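Local coordinates for protein ferritin (Pseudo-nitzschia multiseries, PDB 4IWK) that probably takes up ferrous iron, oxidises it with dioxygen at its ferroxidase site and stores it as ferric hydroxide inside a 24-subunit shell, at residues Ser27-Gln32 / Glu85-Ser90; Gln15-Ser20 / Ile67-Val72; Asn104-Ala109 / Ala119-Phe124; Asp7-Gln12 / Phe115-Phe120. All coordinates share one frame; numbering follows the deposited sequence. Where two conformers were deposited one is given.

Contact 1: Ser27-Gln32 / Glu85-Ser90; sequences SIWFDQ and EDVWQS
Val87 wedges between two aromatic rings of the facing helix, one methyl for each. CG2 presses on a face of Trp29, 3.7 Å from CE3 and toward the rim of the indole, in a CH-pi contact lying 27° off the normal of the six-membered ring. CG1 turns to the other ring and meets Phe30 CE2 at 3.6 Å. With CG1 anti to the backbone N (chi1 -174°), the fork of the valine opens toward both rings, and a short beta-branched residue suits the hollow between them. Phe30 reaches further, its CZ coming 3.5 Å from Trp88 NE1; the phenyl and the five-membered ring of the indole lie obliquely, with planes at 43°. Replacing Phe30 by an alanine would remove the ring and is likely to open a gap beside Val87 CG1 and the Trp88 indole, leaving the valine without one wall of its hollow. The two helix segments run nearly antiparallel, with axes 10.9 Å apart at closest approach, a spacing that accommodates large aromatic side chains. Pro84 also touches Trp29 and Phe30. Deeper in the four-helix bundle, Phe30 packs on Met38 and Met42 of helix 36-62, while Trp88 lies against Met38 and, on helix 115-145, against Ile138 and Leu139.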
loop_
_atom_site.group_PDB
_atom_site.type_symbol
_atom_site.label_atom_id
_atom_site.label_comp_id
_atom_site.label_asym_id
_atom_site.label_seq_id
_atom_site.Cartn_x
_atom_site.Cartn_y
_atom_site.Cartn_z
ATOM N N SER A 27 39.507 -28.187 7.657
ATOM C CA SER A 27 38.281 -27.962 8.449
ATOM C C SER A 27 38.161 -28.987 9.580
ATOM O O SER A 27 37.730 -28.690 10.694
ATOM C CB SER A 27 37.035 -28.037 7.536
ATOM O OG SER A 27 36.572 -29.376 7.367
ATOM N N ILE A 28 38.550 -30.224 9.286
ATOM C CA ILE A 28 38.436 -31.298 10.342
ATOM C C ILE A 28 39.440 -31.000 11.430
ATOM O O ILE A 28 39.097 -31.023 12.602
ATOM C CB ILE A 28 38.679 -32.692 9.678
ATOM C CG1 ILE A 28 37.504 -33.045 8.761
ATOM C CG2 ILE A 28 38.896 -33.684 10.806
ATOM C CD1 ILE A 28 37.866 -34.237 7.860
ATOM N N TRP A 29 40.701 -30.650 11.069
ATOM C CA TRP A 29 41.661 -30.337 12.086
ATOM C C TRP A 29 41.161 -29.198 12.946
ATOM O O TRP A 29 41.266 -29.225 14.183
ATOM C CB TRP A 29 43.059 -30.010 11.413
ATOM C CG TRP A 29 44.118 -29.946 12.486
ATOM C CD1 TRP A 29 44.950 -30.990 12.880
ATOM C CD2 TRP A 29 44.441 -28.815 13.310
ATOM N NE1 TRP A 29 45.763 -30.555 13.924
ATOM C CE2 TRP A 29 45.472 -29.236 14.217
ATOM C CE3 TRP A 29 43.915 -27.519 13.430
ATOM C CZ2 TRP A 29 46.050 -28.330 15.197
ATOM C CZ3 TRP A 29 44.454 -26.620 14.398
ATOM C CH2 TRP A 29 45.505 -27.065 15.314
ATOM N N PHE A 30 40.706 -28.095 12.312
ATOM C CA PHE A 30 40.246 -26.954 13.089
ATOM C C PHE A 30 39.072 -27.360 13.991
ATOM O O PHE A 30 39.066 -26.947 15.137
ATOM C CB PHE A 30 39.787 -25.869 12.120
ATOM C CG PHE A 30 40.961 -25.091 11.564
ATOM C CD1 PHE A 30 41.942 -24.623 12.425
ATOM C CD2 PHE A 30 41.077 -24.845 10.210
ATOM C CE1 PHE A 30 43.045 -23.845 11.963
ATOM C CE2 PHE A 30 42.166 -24.064 9.726
ATOM C CZ PHE A 30 43.164 -23.586 10.605
ATOM N N ASP A 31 38.111 -28.141 13.483
ATOM C CA ASP A 31 36.908 -28.455 14.304
ATOM C C ASP A 31 37.338 -29.338 15.440
ATOM O O ASP A 31 36.862 -29.177 16.563
ATOM C CB ASP A 31 35.854 -29.182 13.466
ATOM C CG ASP A 31 34.832 -28.253 12.888
ATOM O OD1 ASP A 31 34.516 -27.181 13.480
ATOM O OD2 ASP A 31 34.270 -28.551 11.796
ATOM N N GLN A 32 38.250 -30.251 15.175
ATOM C CA GLN A 32 38.705 -31.144 16.265
ATOM C C GLN A 32 39.413 -30.371 17.363
ATOM O O GLN A 32 39.554 -30.847 18.533
ATOM C CB GLN A 32 39.642 -32.216 15.714
ATOM C CG GLN A 32 38.970 -33.278 14.894
ATOM C CD GLN A 32 39.986 -34.244 14.275
ATOM O OE1 GLN A 32 41.251 -33.995 14.279
ATOM N NE2 GLN A 32 39.456 -35.359 13.664
ATOM N N GLU A 85 48.844 -22.108 12.818
ATOM C CA GLU A 85 49.861 -21.633 11.844
ATOM C C GLU A 85 50.305 -22.708 10.816
ATOM O O GLU A 85 50.473 -22.392 9.593
ATOM C CB GLU A 85 51.106 -21.165 12.605
ATOM C CG GLU A 85 51.973 -20.408 11.608
ATOM C CD GLU A 85 53.260 -19.924 12.264
ATOM O OE1 GLU A 85 53.181 -19.623 13.467
ATOM O OE2 GLU A 85 54.296 -19.816 11.542
ATOM N N ASP A 86 50.456 -23.969 11.274
ATOM C CA ASP A 86 50.863 -25.013 10.377
ATOM C C ASP A 86 49.779 -25.212 9.312
ATOM O O ASP A 86 50.099 -25.487 8.138
ATOM C CB ASP A 86 50.986 -26.355 11.132
ATOM C CG ASP A 86 52.137 -26.380 12.157
ATOM O OD1 ASP A 86 53.110 -25.601 11.996
ATOM O OD2 ASP A 86 52.080 -27.254 13.065
ATOM N N VAL A 87 48.530 -25.207 9.732
ATOM C CA VAL A 87 47.443 -25.474 8.787
ATOM C C VAL A 87 47.408 -24.310 7.725
ATOM O O VAL A 87 47.388 -24.578 6.525
ATOM C CB VAL A 87 46.072 -25.486 9.477
ATOM C CG1 VAL A 87 45.006 -25.934 8.432
ATOM C CG2 VAL A 87 46.107 -26.553 10.609
ATOM N N TRP A 88 47.385 -23.053 8.196
ATOM C CA TRP A 88 47.347 -21.945 7.225
ATOM C C TRP A 88 48.536 -21.930 6.276
ATOM O O TRP A 88 48.422 -21.602 5.136
ATOM C CB TRP A 88 47.234 -20.638 7.993
ATOM C CG TRP A 88 45.812 -20.444 8.561
ATOM C CD1 TRP A 88 45.421 -20.618 9.835
ATOM C CD2 TRP A 88 44.640 -20.076 7.808
ATOM N NE1 TRP A 88 44.066 -20.310 9.957
ATOM C CE2 TRP A 88 43.574 -20.039 8.709
ATOM C CE3 TRP A 88 44.417 -19.756 6.435
ATOM C CZ2 TRP A 88 42.281 -19.668 8.326
ATOM C CZ3 TRP A 88 43.112 -19.414 6.043
ATOM C CH2 TRP A 88 42.073 -19.377 7.004
ATOM N N GLN A 89 49.699 -22.306 6.770
ATOM C CA GLN A 89 50.870 -22.380 5.888
ATOM C C GLN A 89 50.702 -23.459 4.801
ATOM O O GLN A 89 50.997 -23.249 3.609
ATOM C CB GLN A 89 52.141 -22.669 6.784
ATOM C CG GLN A 89 53.380 -23.006 5.890
ATOM C CD GLN A 89 53.919 -21.733 5.161
ATOM O OE1 GLN A 89 53.903 -20.668 5.753
ATOM N NE2 GLN A 89 54.319 -21.848 3.875
ATOM N N SER A 90 50.120 -24.589 5.197
ATOM C CA SER A 90 49.795 -25.598 4.160
ATOM C C SER A 90 48.747 -25.094 3.157
ATOM O O SER A 90 48.855 -25.443 1.955
ATOM C CB SER A 90 49.255 -26.877 4.809
ATOM O OG SER A 90 50.327 -27.555 5.515
#

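Contact 2: Gln15-Ser20 / Ile67-Val72; sequences QEFTAS and IELQAV. With FE (Fe (III) ion), chain G.
The side of helix 3-32 turned away from the ferroxidase iron site is covered here by the long connection between helices 36-62 and 84-111, where Val72 and Leu69 pack on Phe17. Val72 sits closest, its CG1 3.4 Å from the carbonyl O of Phe17, and its CG2 lies 3.9 Å from Phe17 CB. Both methyls thus rest on the helix at the root of the phenylalanine, and a compact branched side chain suits so close an approach to backbone. Farther out, Leu69 brings CD2 to the edge of the phenyl ring, near its plane, 4.2 Å from Phe17 CE2. Thr18 adds a small flank to Val72, while its hydroxyl is hydrogen-bonded to the carbonyl of Thr14 one turn back. Leu24 of a neighbouring subunit packs on both Phe17 and Leu69, extending this apolar patch across the subunit interface.

One residue before Phe17, Glu16 points into the bundle. Its chain bends at chi2 (-60°), and OE1 binds the ferric ion at 2.0 Å, beside Glu49, His52 and two waters. The other oxygen, OE2, takes a 2.5 Å hydrogen bond from a metal-bound water and a second from Gln12 NE2, which would steady the carboxylate in its one-oxygen binding mode. The helix is therefore two-sided: a carboxylate, a hard oxygen donor suited to ferric iron, faces inward from Glu16, whereas the loop meets it through hydrocarbon, without a hydrogen bond between the two segments.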
loop_
_atom_site.group_PDB
_atom_site.type_symbol
_atom_site.label_atom_id
_atom_site.label_comp_id
_atom_site.label_asym_id
_atom_site.label_seq_id
_atom_site.Cartn_x
_atom_site.Cartn_y
_atom_site.Cartn_z
ATOM N N GLN A 15 43.594 -31.161 -9.699
ATOM C CA GLN A 15 44.219 -30.294 -8.715
ATOM C C GLN A 15 43.099 -29.539 -7.921
ATOM O O GLN A 15 43.251 -29.334 -6.685
ATOM C CB GLN A 15 45.116 -29.316 -9.479
ATOM C CG GLN A 15 45.769 -28.249 -8.537
ATOM C CD GLN A 15 46.652 -28.886 -7.448
ATOM O OE1 GLN A 15 47.234 -29.967 -7.663
ATOM N NE2 GLN A 15 46.696 -28.282 -6.257
ATOM N N GLU A 16 42.006 -29.141 -8.622
ATOM C CA GLU A 16 40.948 -28.366 -7.889
ATOM C C GLU A 16 40.285 -29.338 -6.908
ATOM O O GLU A 16 40.039 -28.928 -5.736
ATOM C CB GLU A 16 39.855 -27.869 -8.850
ATOM C CG GLU A 16 40.436 -26.804 -9.855
ATOM C CD GLU A 16 41.029 -25.551 -9.294
ATOM O OE1 GLU A 16 40.696 -25.237 -8.152
ATOM O OE2 GLU A 16 41.775 -24.869 -10.043
ATOM N N PHE A 17 40.066 -30.579 -7.318
ATOM C CA PHE A 17 39.424 -31.513 -6.378
ATOM C C PHE A 17 40.361 -31.964 -5.252
ATOM O O PHE A 17 39.876 -32.167 -4.104
ATOM C CB PHE A 17 38.865 -32.753 -7.109
ATOM C CG PHE A 17 37.729 -32.465 -8.039
ATOM C CD1 PHE A 17 36.921 -31.310 -7.921
ATOM C CD2 PHE A 17 37.435 -33.399 -9.033
ATOM C CE1 PHE A 17 35.842 -31.092 -8.784
ATOM C CE2 PHE A 17 36.347 -33.184 -9.893
ATOM C CZ PHE A 17 35.518 -32.042 -9.729
ATOM N N THR A 18 41.674 -32.010 -5.526
ATOM C CA THR A 18 42.691 -32.284 -4.495
ATOM C C THR A 18 42.644 -31.165 -3.474
ATOM O O THR A 18 42.598 -31.409 -2.251
ATOM C CB THR A 18 44.080 -32.376 -5.149
ATOM O OG1 THR A 18 44.067 -33.503 -6.040
ATOM C CG2 THR A 18 45.183 -32.551 -4.132
ATOM N N ALA A 19 42.589 -29.937 -3.974
ATOM C CA ALA A 19 42.512 -28.801 -3.054
ATOM C C ALA A 19 41.215 -28.777 -2.265
ATOM O O ALA A 19 41.258 -28.521 -1.107
ATOM C CB ALA A 19 42.618 -27.497 -3.823
ATOM N N SER A 20 40.118 -29.179 -2.874
ATOM C CA SER A 20 38.867 -29.274 -2.105
ATOM C C SER A 20 39.026 -30.209 -0.900
ATOM O O SER A 20 38.545 -29.917 0.212
ATOM C CB SER A 20 37.780 -29.775 -3.049
ATOM O OG SER A 20 36.561 -29.834 -2.316
ATOM N N ILE A 67 37.417 -35.733 -20.491
ATOM C CA ILE A 67 37.796 -35.713 -19.104
ATOM C C ILE A 67 37.801 -37.176 -18.631
ATOM O O ILE A 67 36.797 -37.820 -18.862
ATOM C CB ILE A 67 36.754 -34.911 -18.246
ATOM C CG1 ILE A 67 36.848 -33.399 -18.565
ATOM C CG2 ILE A 67 37.009 -35.088 -16.757
ATOM C CD1 ILE A 67 38.216 -32.752 -18.212
ATOM N N GLU A 68 38.893 -37.613 -18.047
ATOM C CA GLU A 68 38.958 -38.882 -17.300
ATOM C C GLU A 68 39.265 -38.466 -15.855
ATOM O O GLU A 68 40.347 -37.960 -15.564
ATOM C CB GLU A 68 40.095 -39.721 -17.867
ATOM C CG GLU A 68 39.617 -41.111 -18.183
ATOM C CD GLU A 68 38.990 -41.185 -19.577
ATOM O OE1 GLU A 68 39.709 -40.992 -20.590
ATOM O OE2 GLU A 68 37.785 -41.448 -19.659
ATOM N N LEU A 69 38.260 -38.695 -14.979
ATOM C CA LEU A 69 38.400 -38.346 -13.568
ATOM C C LEU A 69 39.414 -39.224 -12.890
ATOM O O LEU A 69 39.355 -40.446 -13.056
ATOM C CB LEU A 69 37.021 -38.451 -12.842
ATOM C CG LEU A 69 35.879 -37.480 -13.246
ATOM C CD1 LEU A 69 34.626 -37.737 -12.394
ATOM C CD2 LEU A 69 36.407 -36.044 -13.004
ATOM N N GLN A 70 40.383 -38.615 -12.278
ATOM C CA GLN A 70 41.445 -39.337 -11.565
ATOM C C GLN A 70 41.079 -39.487 -10.095
ATOM O O GLN A 70 40.115 -38.832 -9.540
ATOM C CB GLN A 70 42.820 -38.663 -11.648
ATOM C CG GLN A 70 43.185 -38.249 -13.109
ATOM C CD GLN A 70 44.556 -37.523 -13.188
ATOM O OE1 GLN A 70 44.749 -36.268 -12.958
ATOM N NE2 GLN A 70 45.571 -38.338 -13.542
ATOM N N ALA A 71 41.821 -40.374 -9.462
ATOM C CA ALA A 71 41.703 -40.425 -8.011
ATOM C C ALA A 71 41.933 -39.061 -7.389
ATOM O O ALA A 71 42.846 -38.319 -7.824
ATOM C CB ALA A 71 42.698 -41.455 -7.421
ATOM N N VAL A 72 41.171 -38.765 -6.304
ATOM C CA VAL A 72 41.502 -37.591 -5.491
ATOM C C VAL A 72 42.294 -38.036 -4.284
ATOM O O VAL A 72 41.801 -38.791 -3.416
ATOM C CB VAL A 72 40.223 -36.814 -5.039
ATOM C CG1 VAL A 72 40.640 -35.455 -4.487
ATOM C CG2 VAL A 72 39.263 -36.555 -6.227
HETATM FE FE FE G . 40.912 -23.499 -7.170
HETATM O O HOH W 1 42.028 -22.723 -8.726
HETATM O O HOH W 2 41.633 -21.915 -5.965
#

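Contact 3: Asn104-Ala109 / Ala119-Phe124; sequences NLAEAA and AFLNPF
Leu121 carries this contact, reaching across to Leu105 and Ala106. Just before it in the chain, Ala119 and Phe120 turn to other neighbours: Ala119 packs on Asn122 of a neighbouring subunit, and Phe120 stacks on Phe59 of helix 36-62. At Leu121, CG stands anti to the carbonyl carbon (chi1 -60°) and the extended side chain divides its two methyls between the partners. Leu121 CD1 settles against the backbone of Ala106, 3.6 Å from its CA and 3.7 Å from its CB. Alanine suits that place because its lone methyl lets the leucine reach the helix surface. Leu121 CD2 meets Leu105 CD2 at 3.8 Å, so the two leucines interlock branch to branch. Asn122 follows, facing copies of itself and of Ala119 in other subunits. Pro123 lacks an amide hydrogen, and the helix is kinked here; beyond it Phe124 N keeps a weak 2.8 Å bond to Leu121 O. Phe124 sets its CE2 over one face of the Phe120 ring, toward the rim. Phe56 touches both Leu105 and Leu121 from helix 36-62, and Leu5 and Leu8 reach Leu105 from helix 3-32. Such leucine-alanine packing between consecutive helices is part of the hydrophobic core of the ferritin four-helix bundle.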
loop_
_atom_site.group_PDB
_atom_site.type_symbol
_atom_site.label_atom_id
_atom_site.label_comp_id
_atom_site.label_asym_id
_atom_site.label_seq_id
_atom_site.Cartn_x
_atom_site.Cartn_y
_atom_site.Cartn_z
ATOM N N ASN A 104 50.710 -23.339 -15.707
ATOM C CA ASN A 104 51.182 -24.392 -16.636
ATOM C C ASN A 104 50.220 -24.664 -17.757
ATOM O O ASN A 104 50.599 -24.841 -18.945
ATOM C CB ASN A 104 51.416 -25.734 -15.908
ATOM C CG ASN A 104 52.644 -25.712 -15.024
ATOM O OD1 ASN A 104 53.494 -24.849 -15.154
ATOM N ND2 ASN A 104 52.681 -26.634 -14.052
ATOM N N LEU A 105 48.945 -24.741 -17.388
ATOM C CA LEU A 105 47.886 -24.929 -18.388
ATOM C C LEU A 105 47.857 -23.733 -19.354
ATOM O O LEU A 105 47.744 -23.969 -20.587
ATOM C CB LEU A 105 46.505 -25.054 -17.641
ATOM C CG LEU A 105 45.359 -25.261 -18.512
ATOM C CD1 LEU A 105 45.483 -26.423 -19.560
ATOM C CD2 LEU A 105 44.106 -25.478 -17.580
ATOM N N ALA A 106 47.898 -22.481 -18.844
ATOM C CA ALA A 106 47.908 -21.326 -19.721
ATOM C C ALA A 106 49.153 -21.340 -20.670
ATOM O O ALA A 106 49.016 -20.908 -21.825
ATOM C CB ALA A 106 47.878 -19.987 -18.981
ATOM N N GLU A 107 50.288 -21.756 -20.142
ATOM C CA GLU A 107 51.529 -21.851 -21.032
ATOM C C GLU A 107 51.303 -22.843 -22.162
ATOM O O GLU A 107 51.636 -22.506 -23.285
ATOM C CB GLU A 107 52.749 -22.343 -20.248
ATOM C CG GLU A 107 53.248 -21.487 -19.111
ATOM C CD GLU A 107 54.245 -20.476 -19.606
ATOM O OE1 GLU A 107 54.245 -20.290 -20.884
ATOM O OE2 GLU A 107 54.988 -19.927 -18.711
ATOM N N ALA A 108 50.652 -23.984 -21.887
ATOM C CA ALA A 108 50.358 -24.998 -22.962
ATOM C C ALA A 108 49.370 -24.410 -23.954
ATOM O O ALA A 108 49.489 -24.610 -25.224
ATOM C CB ALA A 108 49.784 -26.280 -22.345
ATOM N N ALA A 109 48.370 -23.685 -23.414
ATOM C CA ALA A 109 47.349 -23.103 -24.320
ATOM C C ALA A 109 47.974 -22.019 -25.209
ATOM O O ALA A 109 47.657 -21.914 -26.360
ATOM C CB ALA A 109 46.146 -22.489 -23.515
ATOM N N ALA A 119 41.314 -17.474 -22.845
ATOM C CA ALA A 119 40.251 -16.569 -22.371
ATOM C C ALA A 119 39.433 -17.168 -21.185
ATOM O O ALA A 119 39.118 -16.497 -20.197
ATOM C CB ALA A 119 39.271 -16.264 -23.511
ATOM N N PHE A 120 39.191 -18.508 -21.279
ATOM C CA PHE A 120 38.518 -19.131 -20.149
ATOM C C PHE A 120 39.304 -19.013 -18.838
ATOM O O PHE A 120 38.719 -18.913 -17.798
ATOM C CB PHE A 120 38.309 -20.635 -20.538
ATOM C CG PHE A 120 37.713 -21.473 -19.405
ATOM C CD1 PHE A 120 36.388 -21.326 -19.061
ATOM C CD2 PHE A 120 38.527 -22.352 -18.708
ATOM C CE1 PHE A 120 35.802 -22.091 -17.992
ATOM C CE2 PHE A 120 37.960 -23.100 -17.621
ATOM C CZ PHE A 120 36.618 -22.952 -17.282
ATOM N N LEU A 121 40.641 -19.133 -18.943
ATOM C CA LEU A 121 41.491 -19.137 -17.751
ATOM C C LEU A 121 41.595 -17.756 -17.103
ATOM O O LEU A 121 41.868 -17.649 -15.885
ATOM C CB LEU A 121 42.901 -19.651 -18.072
ATOM C CG LEU A 121 43.003 -21.078 -18.622
ATOM C CD1 LEU A 121 44.434 -21.416 -18.923
ATOM C CD2 LEU A 121 42.483 -21.993 -17.472
ATOM N N ASN A 122 41.387 -16.682 -17.860
ATOM C CA ASN A 122 41.653 -15.356 -17.272
ATOM C C ASN A 122 41.027 -15.045 -15.936
ATOM O O ASN A 122 41.729 -14.595 -14.998
ATOM C CB ASN A 122 41.359 -14.268 -18.365
ATOM C CG ASN A 122 42.430 -14.180 -19.367
ATOM O OD1 ASN A 122 42.135 -13.676 -20.493
ATOM N ND2 ASN A 122 43.554 -14.696 -19.138
ATOM N N PRO A 123 39.750 -15.334 -15.709
ATOM C CA PRO A 123 39.192 -15.019 -14.377
ATOM C C PRO A 123 39.757 -15.905 -13.311
ATOM O O PRO A 123 39.809 -15.464 -12.147
ATOM C CB PRO A 123 37.678 -15.326 -14.520
ATOM C CG PRO A 123 37.446 -15.554 -15.998
ATOM C CD PRO A 123 38.731 -15.556 -16.767
ATOM N N PHE A 124 40.224 -17.089 -13.667
ATOM C CA PHE A 124 40.904 -17.918 -12.650
ATOM C C PHE A 124 42.273 -17.361 -12.318
ATOM O O PHE A 124 42.724 -17.415 -11.139
ATOM C CB PHE A 124 41.092 -19.377 -13.187
ATOM C CG PHE A 124 39.725 -20.113 -13.366
ATOM C CD1 PHE A 124 39.139 -20.745 -12.255
ATOM C CD2 PHE A 124 39.022 -20.068 -14.551
ATOM C CE1 PHE A 124 37.867 -21.349 -12.394
ATOM C CE2 PHE A 124 37.794 -20.688 -14.728
ATOM C CZ PHE A 124 37.204 -21.317 -13.639
#

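Contact 4: Asp7-Gln12 / Phe115-Phe120; sequences DLFNRQ and FAVMAF
Phe9 spans the core of the ferritin four-helix bundle to reach Val117 and Phe120 on helix 115-145. The CA atoms of Phe9 and Val117 are 9.4 Å apart, a separation that a long flat side chain can bridge. Along helix 3-32, Asp7 comes first, exposed; it has been seen to bind ferric iron in this protein, although none is bound to it here. Leu8 turns instead to Ala108 of helix 84-111. Phe9 then projects inward, its CG roughly anti to the backbone N (chi1 -154°), which carries the ring toward the opposite helix. Its far end comes up to two partners about one helical turn apart, the branched Val117 and the broad Phe120. Ala60 and Ile65 also touch the ring, and Phe56 meets it at about 55°. Further along, Arg11 stays at the exposed surface, whereas Gln12 is buried with its amide satisfied at both atoms, OE1 being hydrogen-bonded with Ser101 OG of helix 84-111. The Phe9 contacts are loose: Val117 CG1 lies at the edge of the ring, near its plane, 4.4 Å from Phe9 CE1, and Phe120 CE2 approaches obliquely, 4.2 Å from Phe9 CZ.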
loop_
_atom_site.group_PDB
_atom_site.type_symbol
_atom_site.label_atom_id
_atom_site.label_comp_id
_atom_site.label_asym_id
_atom_site.label_seq_id
_atom_site.Cartn_x
_atom_site.Cartn_y
_atom_site.Cartn_z
ATOM N N ASP A 7 46.132 -33.174 -21.430
ATOM C CA ASP A 7 46.513 -33.772 -20.134
ATOM C C ASP A 7 46.485 -32.732 -19.025
ATOM O O ASP A 7 46.005 -33.015 -17.900
ATOM C CB ASP A 7 47.942 -34.363 -20.254
ATOM C CG ASP A 7 47.942 -35.671 -21.102
ATOM O OD1 ASP A 7 46.817 -36.153 -21.404
ATOM O OD2 ASP A 7 48.997 -36.305 -21.501
ATOM N N LEU A 8 47.005 -31.513 -19.351
ATOM C CA LEU A 8 47.084 -30.444 -18.304
ATOM C C LEU A 8 45.687 -29.963 -17.949
ATOM O O LEU A 8 45.431 -29.604 -16.786
ATOM C CB LEU A 8 47.968 -29.265 -18.717
ATOM C CG LEU A 8 49.496 -29.606 -18.771
ATOM C CD1 LEU A 8 50.206 -28.432 -19.473
ATOM C CD2 LEU A 8 50.084 -29.819 -17.396
ATOM N N PHE A 9 44.784 -29.981 -18.904
ATOM C CA PHE A 9 43.393 -29.623 -18.575
ATOM C C PHE A 9 42.791 -30.643 -17.640
ATOM O O PHE A 9 42.237 -30.308 -16.583
ATOM C CB PHE A 9 42.585 -29.411 -19.873
ATOM C CG PHE A 9 41.419 -28.474 -19.693
ATOM C CD1 PHE A 9 41.491 -27.148 -20.193
ATOM C CD2 PHE A 9 40.292 -28.916 -19.004
ATOM C CE1 PHE A 9 40.396 -26.279 -19.996
ATOM C CE2 PHE A 9 39.202 -28.055 -18.826
ATOM C CZ PHE A 9 39.303 -26.747 -19.319
ATOM N N ASN A 10 42.930 -31.924 -17.966
ATOM C CA ASN A 10 42.528 -33.019 -17.096
ATOM C C ASN A 10 43.215 -32.874 -15.705
ATOM O O ASN A 10 42.531 -33.005 -14.632
ATOM C CB ASN A 10 42.863 -34.341 -17.817
ATOM C CG ASN A 10 42.015 -35.503 -17.350
ATOM O OD1 ASN A 10 42.539 -36.522 -16.840
ATOM N ND2 ASN A 10 40.694 -35.346 -17.450
ATOM N N ARG A 11 44.518 -32.634 -15.671
ATOM C CA ARG A 11 45.218 -32.470 -14.391
ATOM C C ARG A 11 44.609 -31.293 -13.539
ATOM O O ARG A 11 44.714 -31.260 -12.324
ATOM C CB ARG A 11 46.727 -32.279 -14.547
ATOM C CG ARG A 11 47.520 -33.556 -14.818
ATOM C CD ARG A 11 48.700 -33.222 -15.724
ATOM N NE ARG A 11 49.921 -33.940 -15.404
ATOM C CZ ARG A 11 51.051 -33.354 -15.013
ATOM N NH1 ARG A 11 51.135 -32.024 -14.906
ATOM N NH2 ARG A 11 52.116 -34.097 -14.731
ATOM N N GLN A 12 44.115 -30.264 -14.226
ATOM C CA GLN A 12 43.651 -29.070 -13.497
ATOM C C GLN A 12 42.398 -29.501 -12.687
ATOM O O GLN A 12 42.207 -29.033 -11.517
ATOM C CB GLN A 12 43.276 -27.862 -14.409
ATOM C CG GLN A 12 42.978 -26.607 -13.595
ATOM C CD GLN A 12 44.215 -26.142 -12.807
ATOM O OE1 GLN A 12 45.345 -26.347 -13.275
ATOM N NE2 GLN A 12 44.035 -25.567 -11.645
ATOM N N PHE A 115 43.195 -19.720 -28.136
ATOM C CA PHE A 115 42.676 -18.444 -27.624
ATOM C C PHE A 115 41.490 -18.663 -26.694
ATOM O O PHE A 115 41.297 -17.919 -25.736
ATOM C CB PHE A 115 42.321 -17.504 -28.793
ATOM C CG PHE A 115 43.547 -17.095 -29.567
ATOM C CD1 PHE A 115 44.455 -16.171 -29.079
ATOM C CD2 PHE A 115 43.801 -17.659 -30.832
ATOM C CE1 PHE A 115 45.632 -15.870 -29.810
ATOM C CE2 PHE A 115 44.947 -17.330 -31.577
ATOM C CZ PHE A 115 45.868 -16.440 -31.051
ATOM N N ALA A 116 40.648 -19.664 -27.038
ATOM C CA ALA A 116 39.479 -19.871 -26.168
ATOM C C ALA A 116 39.899 -20.376 -24.799
ATOM O O ALA A 116 39.308 -19.921 -23.823
ATOM C CB ALA A 116 38.500 -20.905 -26.826
ATOM N N VAL A 117 40.820 -21.356 -24.721
ATOM C CA VAL A 117 41.270 -21.821 -23.426
ATOM C C VAL A 117 41.937 -20.637 -22.677
ATOM O O VAL A 117 41.616 -20.425 -21.496
ATOM C CB VAL A 117 42.225 -23.055 -23.505
ATOM C CG1 VAL A 117 42.831 -23.296 -22.132
ATOM C CG2 VAL A 117 41.351 -24.262 -23.943
ATOM N N MET A 118 42.748 -19.819 -23.342
ATOM C CA MET A 118 43.367 -18.735 -22.565
ATOM C C MET A 118 42.340 -17.773 -22.042
ATOM O O MET A 118 42.478 -17.239 -20.947
ATOM C CB MET A 118 44.347 -17.924 -23.451
ATOM C CG MET A 118 45.581 -18.811 -23.677
ATOM S SD MET A 118 46.905 -17.896 -24.559
ATOM C CE MET A 118 46.178 -17.994 -26.208
ATOM N N ALA A 119 41.314 -17.474 -22.845
ATOM C CA ALA A 119 40.251 -16.569 -22.371
ATOM C C ALA A 119 39.433 -17.168 -21.185
ATOM O O ALA A 119 39.118 -16.497 -20.197
ATOM C CB ALA A 119 39.271 -16.264 -23.511
ATOM N N PHE A 120 39.191 -18.508 -21.279
ATOM C CA PHE A 120 38.518 -19.131 -20.149
ATOM C C PHE A 120 39.304 -19.013 -18.838
ATOM O O PHE A 120 38.719 -18.913 -17.798
ATOM C CB PHE A 120 38.309 -20.635 -20.538
ATOM C CG PHE A 120 37.713 -21.473 -19.405
ATOM C CD1 PHE A 120 36.388 -21.326 -19.061
ATOM C CD2 PHE A 120 38.527 -22.352 -18.708
ATOM C CE1 PHE A 120 35.802 -22.091 -17.992
ATOM C CE2 PHE A 120 37.960 -23.100 -17.621
ATOM C CZ PHE A 120 36.618 -22.952 -17.282
#

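How the contacts relate
All four contacts belong to one four-helix bundle and are spread along its length, except that contacts 3 and 4 form one block at an end: their centres are 6 Å apart, they share Ala119 and Phe120, and Ala109 CB lies 3.7 Å from Val117 CG1. Contact 1 stands on the other side of the chain's centre, its own centre about 30 and 31 Å from theirs. Contact 2 lies along helix 3-32 between contacts 1 and 4, with centres 21 and 15 Å away, and holds the iron ligand Glu16. The bound ferric ions are approached from both sides: Trp88 of contact 1 is about 8 Å from one, side chain to metal, and Phe120 about 11 Å.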